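Local coordinates for protein halotolerant alpha-type carbonic anhydrase (dCA II) (Dunaliella salina, PDB 1Y7W) that catalyses the reversible hydration of carbon dioxide to bicarbonate at a zinc site, as an alpha-type carbonic anhydrase that tolerates high salt, at residues 73-78 with 243-248; 99-104 with 256-261; 115-118 with 123-126; 138-143 with 170-175. All blocks are in the same frame, centred on the assembly; numbering follows the deposited sequence.

Contact 1. Residues 73-78 with 243-248; sequences VSLNGL and HVFTTP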
# COMPACT_ATOMS: atom_id res chain seq x y z
N VAL A 73 10.65 -11.92 -2.57
CA VAL A 73 11.11 -10.74 -3.31
C VAL A 73 12.56 -10.48 -2.89
O VAL A 73 12.95 -10.76 -1.75
CB VAL A 73 10.26 -9.49 -2.99
CG1 VAL A 73 10.35 -9.15 -1.53
CG2 VAL A 73 10.74 -8.27 -3.91
N SER A 74 13.39 -10.09 -3.86
CA SER A 74 14.75 -9.66 -3.55
C SER A 74 14.52 -8.12 -3.47
O SER A 74 14.34 -7.46 -4.51
CB SER A 74 15.73 -9.98 -4.70
OG SER A 74 16.06 -11.37 -4.67
N LEU A 75 14.56 -7.58 -2.26
CA LEU A 75 14.28 -6.17 -2.02
C LEU A 75 15.29 -5.23 -2.68
O LEU A 75 14.93 -4.10 -3.00
CB LEU A 75 14.18 -5.89 -0.51
CG LEU A 75 12.99 -6.54 0.21
CD1 LEU A 75 13.11 -6.38 1.75
CD2 LEU A 75 11.67 -5.87 -0.30
N ASN A 76 16.53 -5.72 -2.88
CA ASN A 76 17.57 -4.94 -3.52
C ASN A 76 17.64 -3.49 -3.01
O ASN A 76 17.75 -3.32 -1.77
CB ASN A 76 17.37 -5.07 -5.02
CG ASN A 76 17.70 -6.49 -5.50
OD1 ASN A 76 18.47 -7.19 -4.84
ND2 ASN A 76 17.15 -6.90 -6.61
N GLY A 77 17.52 -2.51 -3.91
CA GLY A 77 17.63 -1.11 -3.53
C GLY A 77 16.65 -0.64 -2.48
O GLY A 77 16.94 0.36 -1.82
N LEU A 78 15.48 -1.29 -2.34
CA LEU A 78 14.54 -0.85 -1.28
C LEU A 78 15.12 -1.09 0.10
O LEU A 78 14.79 -0.37 1.03
CB LEU A 78 13.21 -1.63 -1.37
CG LEU A 78 12.50 -1.47 -2.70
CD1 LEU A 78 11.26 -2.41 -2.72
CD2 LEU A 78 12.12 -0.06 -2.95
N HIS A 243 3.09 -8.56 -0.23
CA HIS A 243 4.19 -8.77 0.73
C HIS A 243 3.78 -7.93 1.95
O HIS A 243 3.99 -6.72 1.98
CB HIS A 243 5.53 -8.28 0.17
CG HIS A 243 5.85 -8.78 -1.21
ND1 HIS A 243 5.17 -8.37 -2.34
CD2 HIS A 243 6.76 -9.70 -1.63
CE1 HIS A 243 5.62 -9.03 -3.39
NE2 HIS A 243 6.58 -9.84 -2.99
N VAL A 244 3.16 -8.55 2.95
CA VAL A 244 2.72 -7.82 4.13
C VAL A 244 3.70 -8.02 5.30
O VAL A 244 3.79 -9.11 5.83
CB VAL A 244 1.31 -8.29 4.52
CG1 VAL A 244 0.81 -7.49 5.70
CG2 VAL A 244 0.38 -8.11 3.34
N PHE A 245 4.49 -6.98 5.62
CA PHE A 245 5.47 -7.06 6.71
C PHE A 245 4.74 -7.18 8.02
O PHE A 245 3.88 -6.41 8.29
CB PHE A 245 6.37 -5.82 6.67
CG PHE A 245 7.30 -5.89 5.51
CD1 PHE A 245 8.64 -6.26 5.71
CD2 PHE A 245 6.81 -5.77 4.20
CE1 PHE A 245 9.50 -6.51 4.61
CE2 PHE A 245 7.64 -6.02 3.08
CZ PHE A 245 9.00 -6.39 3.29
N THR A 246 5.19 -8.10 8.86
CA THR A 246 4.51 -8.35 10.11
C THR A 246 5.01 -7.57 11.34
O THR A 246 4.37 -7.62 12.35
CB THR A 246 4.47 -9.90 10.35
OG1 THR A 246 5.79 -10.43 10.26
CG2 THR A 246 3.61 -10.56 9.25
N THR A 247 6.11 -6.84 11.23
CA THR A 247 6.59 -6.02 12.32
C THR A 247 6.13 -4.61 11.99
O THR A 247 6.50 -4.04 10.95
CB THR A 247 8.10 -6.00 12.39
OG1 THR A 247 8.58 -7.35 12.51
CG2 THR A 247 8.57 -5.15 13.55
N PRO A 248 5.32 -4.02 12.87
CA PRO A 248 4.85 -2.66 12.58
C PRO A 248 5.78 -1.51 12.94
O PRO A 248 6.75 -1.66 13.69
CB PRO A 248 3.53 -2.56 13.37
CG PRO A 248 3.73 -3.51 14.52
CD PRO A 248 4.71 -4.59 14.10
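Val73 and Leu75 lie against His243 and Phe245, so that an irregular stretch of chain before strand 89-90 covers part of strand 240-251 in the large sheet of the alpha carbonic anhydrase fold. Val73 carries most of it: its CB bond points toward the strand, and CB comes within 3.7 Å of His243 NE2. CG1 then sits between the backbone N and the carbonyl carbon (chi1 61°), a rotation that turns it onto the same imidazole, where it lies 3.6 Å from His243 CD2. It meets the ring obliquely. The other methyl, CG2, stands anti to the backbone N and packs on Ile115 instead. The imidazole thus gives its CD2 and NE2 side to valine, while on its other side ND1 is hydrogen-bonded to the backbone oxygen of Val168, a bond that should fix the turn of the ring. Tyr224 ties the place together: its ring meets those of both His243 and Phe245, and its OH is hydrogen-bonded to Val73 N. Two residues on, the contact is thinner. Leu75 reaches out with its tip to the edge of the Phe245 ring, near its plane, and CD1 of Leu75 stops 4.4 Å from CZ of Phe245.

Contact 2. Residues 99-104 with 256-261; sequences QGMKVT and MKLFVD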
# COMPACT_ATOMS: atom_id res chain seq x y z
N GLN A 99 -7.98 12.01 0.51
CA GLN A 99 -8.05 10.64 1.06
C GLN A 99 -6.93 9.71 0.53
O GLN A 99 -6.70 9.69 -0.69
CB GLN A 99 -9.41 10.04 0.70
CG GLN A 99 -9.72 8.66 1.34
CD GLN A 99 -10.94 8.00 0.69
OE1 GLN A 99 -12.06 8.03 1.22
NE2 GLN A 99 -10.73 7.40 -0.45
N GLY A 100 -6.24 8.98 1.43
CA GLY A 100 -5.19 8.04 1.03
C GLY A 100 -3.79 8.62 0.91
O GLY A 100 -2.80 7.90 0.96
N MET A 101 -3.72 9.92 0.72
CA MET A 101 -2.46 10.68 0.62
C MET A 101 -1.39 10.04 -0.24
O MET A 101 -0.28 9.78 0.21
CB MET A 101 -1.92 10.95 2.03
CG MET A 101 -2.87 11.91 2.77
SD MET A 101 -2.15 12.68 4.26
CE MET A 101 -0.95 13.55 3.37
N LYS A 102 -1.77 9.76 -1.47
CA LYS A 102 -0.88 9.11 -2.42
C LYS A 102 0.39 9.93 -2.63
O LYS A 102 0.30 11.14 -2.81
CB LYS A 102 -1.57 9.00 -3.77
CG LYS A 102 -0.72 8.17 -4.74
CD LYS A 102 -1.55 7.79 -5.96
CE LYS A 102 -1.75 8.99 -6.92
NZ LYS A 102 -2.36 8.55 -8.28
N VAL A 103 1.54 9.25 -2.70
CA VAL A 103 2.82 9.88 -2.92
C VAL A 103 3.35 9.29 -4.22
O VAL A 103 3.30 8.08 -4.43
CB VAL A 103 3.79 9.61 -1.75
CG1 VAL A 103 5.24 10.13 -2.07
CG2 VAL A 103 3.28 10.29 -0.48
N THR A 104 3.75 10.19 -5.13
CA THR A 104 4.31 9.79 -6.43
C THR A 104 5.75 10.35 -6.47
O THR A 104 6.15 11.18 -5.62
CB THR A 104 3.48 10.38 -7.61
OG1 THR A 104 3.21 11.76 -7.36
CG2 THR A 104 2.11 9.63 -7.76
N MET A 256 -2.10 10.77 13.47
CA MET A 256 -3.26 10.32 12.70
C MET A 256 -4.18 11.47 12.31
O MET A 256 -4.93 11.39 11.32
CB MET A 256 -4.04 9.25 13.48
CG MET A 256 -3.33 7.90 13.53
SD MET A 256 -2.83 7.22 11.88
CE MET A 256 -4.47 7.11 11.10
N LYS A 257 -4.11 12.56 13.08
CA LYS A 257 -4.94 13.71 12.78
C LYS A 257 -4.66 14.27 11.39
O LYS A 257 -5.55 14.81 10.74
CB LYS A 257 -4.73 14.83 13.83
CG LYS A 257 -5.46 16.17 13.50
CD LYS A 257 -5.74 17.01 14.79
CE LYS A 257 -6.31 18.41 14.44
NZ LYS A 257 -5.35 19.14 13.58
N LEU A 258 -3.42 14.13 10.92
CA LEU A 258 -3.08 14.63 9.58
C LEU A 258 -4.04 14.03 8.53
O LEU A 258 -4.52 14.73 7.63
CB LEU A 258 -1.64 14.25 9.20
CG LEU A 258 -1.25 14.43 7.70
CD1 LEU A 258 -1.05 15.93 7.44
CD2 LEU A 258 0.05 13.72 7.39
N PHE A 259 -4.29 12.72 8.64
CA PHE A 259 -5.17 12.04 7.68
C PHE A 259 -6.60 12.56 7.68
O PHE A 259 -7.22 12.69 6.60
CB PHE A 259 -5.11 10.52 7.89
CG PHE A 259 -3.74 9.96 7.62
CD1 PHE A 259 -2.90 9.56 8.65
CD2 PHE A 259 -3.27 9.88 6.31
CE1 PHE A 259 -1.62 9.10 8.39
CE2 PHE A 259 -1.99 9.41 6.02
CZ PHE A 259 -1.16 9.01 7.08
N VAL A 260 -7.13 12.87 8.86
CA VAL A 260 -8.48 13.44 8.92
C VAL A 260 -8.51 14.85 8.33
O VAL A 260 -9.37 15.21 7.51
CB VAL A 260 -8.98 13.58 10.38
CG1 VAL A 260 -10.45 13.97 10.37
CG2 VAL A 260 -8.77 12.37 11.10
N ASP A 261 -7.56 15.68 8.77
CA ASP A 261 -7.51 17.04 8.28
C ASP A 261 -7.46 17.11 6.73
O ASP A 261 -8.21 17.85 6.10
CB ASP A 261 -6.30 17.76 8.88
CG ASP A 261 -6.47 18.08 10.39
OD1 ASP A 261 -5.44 18.42 10.99
OD2 ASP A 261 -7.60 17.98 10.96
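The Phe259 ring is approached by Met101 SD obliquely, neither squarely over a face nor in line with an edge. The sulfur is 4.5 Å from the ring centroid and 50° off the ring normal. It sits nearest one side of the ring, with Met101 SD 3.6 Å from Phe259 CD2 and nearly as close to CE2. The rings of His133 and Phe131, both from strand 120-133, also meet this phenyl. From Met101 the chain leaves with CG anti to the carbonyl carbon and then bends at the thioether (chi3 65°), which carries CE away from the phenyl toward Leu258. There SD lies 4.0 Å from Leu258 CD2, and CE is hardly farther from that methyl. One sulfur therefore fits against two successive residues of the helix, with Ile190 of helix 181-195 touching both Met101 and Leu258. With the thioether cut back to an alanine, Phe259 would probably lose its sulfur partner and Leu258 the methyl beside it. All three touching residues are buried. This is a Met-aromatic contact, and it fastens helix 253-266 to the loop leading into strand 103-104 within the hydrophobic interior of the domain.

Contact 3. Residues 115-118 with 123-126; sequences IEIG and SFVP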
# COMPACT_ATOMS: atom_id res chain seq x y z
N ILE A 115 11.36 -10.38 -8.48
CA ILE A 115 10.59 -11.55 -8.01
C ILE A 115 10.57 -12.52 -9.18
O ILE A 115 10.39 -12.09 -10.35
CB ILE A 115 9.13 -11.20 -7.66
CG1 ILE A 115 9.11 -10.05 -6.63
CG2 ILE A 115 8.40 -12.52 -7.08
CD1 ILE A 115 7.62 -9.55 -6.31
N GLU A 116 10.76 -13.81 -8.89
CA GLU A 116 10.70 -14.79 -9.94
C GLU A 116 9.27 -15.24 -10.01
O GLU A 116 8.72 -15.76 -9.02
CB GLU A 116 11.60 -15.99 -9.66
CG GLU A 116 11.57 -16.95 -10.84
CD GLU A 116 12.20 -18.31 -10.53
OE1 GLU A 116 11.63 -19.01 -9.72
OE2 GLU A 116 13.22 -18.68 -11.12
N ILE A 117 8.68 -15.05 -11.18
CA ILE A 117 7.27 -15.36 -11.37
C ILE A 117 7.06 -16.24 -12.57
O ILE A 117 7.48 -15.90 -13.70
CB ILE A 117 6.41 -14.06 -11.50
CG1 ILE A 117 6.44 -13.28 -10.18
CG2 ILE A 117 4.92 -14.43 -11.77
CD1 ILE A 117 5.86 -11.90 -10.33
N GLY A 118 6.41 -17.36 -12.32
CA GLY A 118 6.18 -18.34 -13.36
C GLY A 118 7.51 -18.73 -14.00
O GLY A 118 7.57 -18.89 -15.22
N SER A 123 11.81 -7.68 -12.82
CA SER A 123 12.21 -6.51 -12.01
C SER A 123 10.93 -5.69 -11.75
O SER A 123 10.05 -5.63 -12.62
CB SER A 123 13.20 -5.64 -12.79
OG SER A 123 14.47 -6.26 -12.78
N PHE A 124 10.83 -5.07 -10.57
CA PHE A 124 9.66 -4.28 -10.24
C PHE A 124 9.99 -2.82 -9.98
O PHE A 124 10.94 -2.50 -9.29
CB PHE A 124 8.95 -4.91 -9.04
CG PHE A 124 8.18 -6.12 -9.43
CD1 PHE A 124 6.83 -6.01 -9.78
CD2 PHE A 124 8.83 -7.35 -9.61
CE1 PHE A 124 6.14 -7.13 -10.31
CE2 PHE A 124 8.13 -8.48 -10.14
CZ PHE A 124 6.79 -8.35 -10.47
N VAL A 125 9.19 -1.95 -10.59
CA VAL A 125 9.41 -0.51 -10.46
C VAL A 125 8.37 0.13 -9.50
O VAL A 125 7.21 0.05 -9.77
CB VAL A 125 9.25 0.17 -11.85
CG1 VAL A 125 9.51 1.66 -11.75
CG2 VAL A 125 10.24 -0.56 -12.89
N PRO A 126 8.80 0.72 -8.39
CA PRO A 126 7.86 1.39 -7.47
C PRO A 126 7.20 2.53 -8.26
O PRO A 126 7.92 3.33 -8.91
CB PRO A 126 8.77 1.94 -6.37
CG PRO A 126 9.93 0.97 -6.36
CD PRO A 126 10.17 0.71 -7.86
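This is an apolar contact inside a beta hairpin, where strand 114-117, at one edge of the large sheet, folds back beside the start of strand 120-133. No hydrogen bond joins residues 115-118 to 123-126 directly; backbone bonds link Ile115 with Lys122 and Phe124 with Pro113, so that Phe124 meets Ile115 and Ile117 diagonally. Ile115 comes over one face of the phenyl, its CD1 standing 4.0 Å above the ring plane and offset toward the rim, while Ile115 CB approaches CE2 of Phe124 to 3.8 Å. Ile117 arrives at the edge instead, near the ring plane, with its CD1 3.7 Å from Phe124 CZ. In both isoleucines CG1 lies anti to the carbonyl carbon (chi1 -55° and -65°), and an extended chi2 carries CD1 on to the ring; both side chains cross it at about a right angle. Met153 and Ala167, from the next two strands, also touch Phe124. A serine in its place would probably leave a gap beside the two isoleucines, which would lose the ring they share. The motif is an antiparallel beta hairpin at the edge of the large sheet of the alpha carbonic anhydrase fold, with these apolar side chains gathered on one face.

Contact 4. Residues 138-143 with 170-175; sequences HTINGI and GIMYKY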
# COMPACT_ATOMS: atom_id res chain seq x y z
N HIS A 138 -5.32 -5.22 5.71
CA HIS A 138 -5.00 -6.56 6.23
C HIS A 138 -5.09 -6.55 7.77
O HIS A 138 -5.01 -5.47 8.37
CB HIS A 138 -3.57 -7.00 5.91
CG HIS A 138 -3.35 -7.26 4.46
ND1 HIS A 138 -3.10 -6.23 3.56
CD2 HIS A 138 -3.45 -8.40 3.73
CE1 HIS A 138 -3.05 -6.74 2.34
NE2 HIS A 138 -3.26 -8.04 2.41
N THR A 139 -5.31 -7.73 8.35
CA THR A 139 -5.26 -7.88 9.81
C THR A 139 -4.17 -8.94 10.03
O THR A 139 -3.85 -9.70 9.11
CB THR A 139 -6.59 -8.38 10.44
OG1 THR A 139 -7.05 -9.55 9.77
CG2 THR A 139 -7.65 -7.29 10.41
N ILE A 140 -3.57 -8.97 11.23
CA ILE A 140 -2.55 -9.94 11.60
C ILE A 140 -3.11 -10.61 12.87
O ILE A 140 -3.39 -9.94 13.88
CB ILE A 140 -1.19 -9.26 11.90
CG1 ILE A 140 -0.71 -8.49 10.64
CG2 ILE A 140 -0.13 -10.32 12.18
CD1 ILE A 140 0.65 -7.75 10.88
N ASN A 141 -3.29 -11.92 12.79
CA ASN A 141 -3.94 -12.68 13.85
C ASN A 141 -5.26 -12.03 14.29
O ASN A 141 -5.60 -11.97 15.48
CB ASN A 141 -2.95 -12.95 15.00
CG ASN A 141 -1.76 -13.70 14.51
OD1 ASN A 141 -1.92 -14.70 13.83
ND2 ASN A 141 -0.57 -13.22 14.80
N GLY A 142 -6.06 -11.58 13.32
CA GLY A 142 -7.34 -10.96 13.66
C GLY A 142 -7.33 -9.53 14.16
O GLY A 142 -8.38 -8.97 14.47
N ILE A 143 -6.15 -8.93 14.28
CA ILE A 143 -6.02 -7.57 14.79
C ILE A 143 -5.77 -6.54 13.71
O ILE A 143 -4.93 -6.79 12.86
CB ILE A 143 -4.83 -7.55 15.75
CG1 ILE A 143 -5.09 -8.54 16.88
CG2 ILE A 143 -4.52 -6.12 16.27
CD1 ILE A 143 -6.35 -8.26 17.58
N GLY A 170 3.15 -4.12 1.98
CA GLY A 170 2.20 -3.55 2.93
C GLY A 170 2.94 -3.38 4.23
O GLY A 170 3.56 -4.34 4.66
N ILE A 171 2.87 -2.20 4.84
CA ILE A 171 3.56 -1.90 6.09
C ILE A 171 2.56 -1.36 7.11
O ILE A 171 1.84 -0.43 6.80
CB ILE A 171 4.67 -0.86 5.84
CG1 ILE A 171 5.76 -1.52 4.96
CG2 ILE A 171 5.34 -0.38 7.18
CD1 ILE A 171 6.71 -0.51 4.24
N MET A 172 2.53 -1.96 8.31
CA MET A 172 1.59 -1.54 9.37
C MET A 172 2.22 -0.55 10.36
O MET A 172 3.43 -0.53 10.55
CB MET A 172 1.18 -2.78 10.20
CG MET A 172 0.59 -3.89 9.38
SD MET A 172 -0.97 -3.30 8.66
CE MET A 172 -1.69 -4.87 8.10
N TYR A 173 1.36 0.23 11.01
CA TYR A 173 1.80 1.13 12.07
C TYR A 173 0.88 0.84 13.25
O TYR A 173 -0.33 0.81 13.07
CB TYR A 173 1.59 2.58 11.72
CG TYR A 173 2.41 3.04 10.56
CD1 TYR A 173 2.08 2.65 9.24
CD2 TYR A 173 3.54 3.87 10.76
CE1 TYR A 173 2.90 3.08 8.14
CE2 TYR A 173 4.35 4.30 9.69
CZ TYR A 173 4.02 3.89 8.39
OH TYR A 173 4.84 4.29 7.34
N LYS A 174 1.47 0.58 14.41
CA LYS A 174 0.66 0.39 15.63
C LYS A 174 0.66 1.70 16.45
O LYS A 174 1.62 2.51 16.40
CB LYS A 174 1.24 -0.74 16.50
CG LYS A 174 2.63 -0.47 17.03
CD LYS A 174 3.05 -1.55 18.06
CE LYS A 174 4.50 -1.30 18.55
NZ LYS A 174 5.03 -2.39 19.48
N TYR A 175 -0.41 1.93 17.21
CA TYR A 175 -0.45 3.13 18.03
C TYR A 175 0.64 2.95 19.10
O TYR A 175 0.83 1.88 19.66
CB TYR A 175 -1.82 3.30 18.74
CG TYR A 175 -2.87 3.98 17.90
CD1 TYR A 175 -2.61 5.20 17.29
CD2 TYR A 175 -4.13 3.40 17.70
CE1 TYR A 175 -3.58 5.83 16.50
CE2 TYR A 175 -5.11 4.04 16.89
CZ TYR A 175 -4.80 5.25 16.30
OH TYR A 175 -5.70 5.85 15.46
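Strand 139-140 turns back at once through a type I' beta turn from Ile140 to Ile143, closed by Ile140 N to Ile143 O and Ile143 N to Ile140 O, both 3.0 Å; no hydrogen bond joins it to residues 170-175 of strand 166-175, the closest CA atoms, of His138 and Gly170, being 8.5 Å apart. Met172 makes the contact. Its CG lies 4.1 Å from Ile140 CD1, the two side chains sliding past each other in opposite directions. The chain then bends at chi2 (-64°), bringing the methyl to the stem and backbone of His138: Met172 CE is 3.6 Å from His138 CB and 3.4 Å from His138 O. That carbonyl is not short of a partner, for the hydroxyl of Ser136 is hydrogen-bonded to it. Beyond CB, the imidazole is held at both nitrogens, ND1 by Glu148 OE2 and NE2 by Tyr227 OH, while Trp242 meets the ring edge-to-face. Glu148 stands two residues before the zinc ligand His150, where a glutamate in relatives supports the third zinc histidine. Met172 thus packs on the CB and carbonyl oxygen of His138, away from the imidazole nitrogens, and the buried polar end belongs to a hydrogen-bond network that probably helps order the second shell of the metal.

Contacts 1 and 4 are joined through the large sheet, where strands 240-251 and 166-175 run side by side: His243 O lies 2.7 Å from Gly170 N, and Phe245 N 3.0 Å from Gly170 O, both probable hydrogen bonds. Contact 3 adjoins contact 1 through Ile115, whose CD1 is 3.5 Å from His243 NE2. Contact 2 sits on the other side of the chain's centre from contacts 1 and 3, but it touches contact 4 where Met256 CG comes 3.6 Å from Tyr175 CE1. Relative to the catalytic zinc ion, the side chain of His138 in contact 4 is about 8 Å away, Met101 in contact 2 about 11 Å, and His243 in contact 1 about 13 Å.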